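Local structure of uncharacterized protein Atu1735 (Agrobacterium tumefaciens, 2PPX) at residues A[69-72]-A[73-76]. The protein is of unknown function but, as an XRE-family-like helix-turn-helix protein, probably binds DNA as a transcriptional regulator. Sequence-based numbering, arbitrary orientation.
Sequences EPDQ and PARA. With SO4 (sulfate ion), chain E; SO4 (sulfate ion), chain D; SO4 (sulfate ion), chain B.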
loop_
_atom_site.group_PDB
_atom_site.type_symbol
_atom_site.label_atom_id
_atom_site.label_comp_id
_atom_site.label_asym_id
_atom_site.label_seq_id
_atom_site.Cartn_x
_atom_site.Cartn_y
_atom_site.Cartn_z
ATOM N N GLU A 69 -6.947 5.065 4.836
ATOM C CA GLU A 69 -6.336 4.888 6.156
ATOM C C GLU A 69 -4.971 4.220 6.008
ATOM O O GLU A 69 -4.796 3.382 5.118
ATOM C CB GLU A 69 -7.216 4.006 7.025
ATOM C CG GLU A 69 -8.499 4.720 7.451
ATOM C CD GLU A 69 -9.398 3.871 8.331
ATOM O OE1 GLU A 69 -9.320 2.616 8.249
ATOM O OE2 GLU A 69 -10.204 4.474 9.078
ATOM N N PRO A 70 -4.025 4.578 6.890
ATOM C CA PRO A 70 -2.676 3.949 6.899
ATOM C C PRO A 70 -2.808 2.426 7.091
ATOM O O PRO A 70 -3.639 1.978 7.887
ATOM C CB PRO A 70 -1.985 4.597 8.125
ATOM C CG PRO A 70 -3.149 5.236 8.946
ATOM C CD PRO A 70 -4.175 5.617 7.930
ATOM N N ASP A 71 -1.994 1.660 6.369
ATOM C CA ASP A 71 -1.880 0.201 6.532
ATOM C C ASP A 71 -1.085 -0.129 7.817
ATOM O O ASP A 71 -0.698 0.782 8.558
ATOM C CB ASP A 71 -1.266 -0.474 5.267
ATOM C CG ASP A 71 0.243 -0.133 5.037
ATOM O OD1 ASP A 71 0.943 0.512 5.864
ATOM O OD2 ASP A 71 0.769 -0.547 3.973
ATOM N N GLN A 72 -0.876 -1.410 8.099
ATOM C CA GLN A 72 -0.349 -1.797 9.426
ATOM C C GLN A 72 1.068 -1.260 9.686
ATOM O O GLN A 72 1.293 -0.660 10.767
ATOM C CB GLN A 72 -0.496 -3.308 9.744
ATOM C CG GLN A 72 -0.248 -3.612 11.251
ATOM C CD GLN A 72 -0.206 -5.114 11.654
ATOM O OE1 GLN A 72 -0.261 -6.029 10.817
ATOM N NE2 GLN A 72 -0.133 -5.355 12.971
ATOM N N PRO A 73 2.005 -1.433 8.698
ATOM C CA PRO A 73 3.369 -0.874 8.927
ATOM C C PRO A 73 3.321 0.636 9.098
ATOM O O PRO A 73 4.034 1.168 9.915
ATOM C CB PRO A 73 4.143 -1.258 7.634
ATOM C CG PRO A 73 3.407 -2.445 7.115
ATOM C CD PRO A 73 1.941 -2.129 7.390
ATOM N N ALA A 74 2.470 1.320 8.328
ATOM C CA ALA A 74 2.340 2.783 8.499
ATOM C C ALA A 74 1.802 3.220 9.863
ATOM O O ALA A 74 2.274 4.230 10.417
ATOM C CB ALA A 74 1.484 3.374 7.348
ATOM N N ARG A 75 0.814 2.491 10.409
ATOM C CA ARG A 75 0.310 2.804 11.736
ATOM C C ARG A 75 1.389 2.618 12.772
ATOM O O ARG A 75 1.506 3.440 13.707
ATOM C CB ARG A 75 -0.911 1.943 12.133
ATOM C CG ARG A 75 -2.128 2.217 11.248
ATOM C CD ARG A 75 -3.383 1.617 11.841
ATOM N NE ARG A 75 -3.378 0.141 11.955
ATOM C CZ ARG A 75 -3.710 -0.720 10.980
ATOM N NH1 ARG A 75 -4.018 -0.312 9.734
ATOM N NH2 ARG A 75 -3.729 -2.021 11.249
ATOM N N ALA A 76 2.157 1.526 12.639
ATOM C CA ALA A 76 3.267 1.251 13.573
ATOM C C ALA A 76 4.281 2.400 13.493
ATOM O O ALA A 76 4.739 2.924 14.505
ATOM C CB ALA A 76 3.909 -0.074 13.244
HETATM S S SO4 E . -2.503 -2.757 14.692
HETATM O O1 SO4 E . -2.159 -1.359 14.394
HETATM O O2 SO4 E . -3.414 -3.266 13.669
HETATM O O3 SO4 E . -1.331 -3.633 14.727
HETATM O O4 SO4 E . -3.138 -2.788 16.005
HETATM S S SO4 D . -5.026 -3.234 7.462
HETATM O O1 SO4 D . -4.387 -3.789 8.661
HETATM O O2 SO4 D . -4.729 -1.812 7.316
HETATM O O3 SO4 D . -4.561 -3.923 6.262
HETATM O O4 SO4 D . -6.461 -3.423 7.692
HETATM S S SO4 B . -8.800 2.120 3.076
HETATM O O1 SO4 B . -9.842 2.642 2.184
HETATM O O2 SO4 B . -8.438 0.750 2.720
HETATM O O3 SO4 B . -7.597 2.943 3.004
HETATM O O4 SO4 B . -9.413 2.144 4.407
#
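Arg75 folds back over Pro70, Asp71 and the first helical residue, Gln72. Arg75 CB lies 3.7 Å from Gln72 O; Arg75 CG passes Asp71 O and rests 3.9 Å from Pro70 CB, the side chains of Arg75 and Pro70 crossing at about a right angle. The bend at chi3 (-63°) then turns the guanidinium back over Gln72, whose CA lies 3.7 Å above one face of the guanidinium, offset toward its rim. Arg75 NE and NH2 both donate to the same sulfate, whose O3 accepts from Gln72 NE2 at 2.7 Å; Arg75 NH1 and NH2 grip a second sulfate, both ions probably from the crystallisation liquor. Arg75 NH1 also donates to Pro70 O at 3.0 Å, near the guanidinium plane, with the N-H bent to 141°. In this helix-turn-helix family protein the loop after helix 57-64 ends at Asp71, the N-cap of helix 72-83: Asp71 OD1 accepts from Ala74 N at 3.0 Å, met nearly along its C-O axis. A chi1 of 69°, placing CG between the backbone N and the carbonyl carbon, swings the carboxylate to that amide. Pro70 CB meets Ala74 CB at 3.8 Å, and both residues pack on Trp63 of helix 57-64.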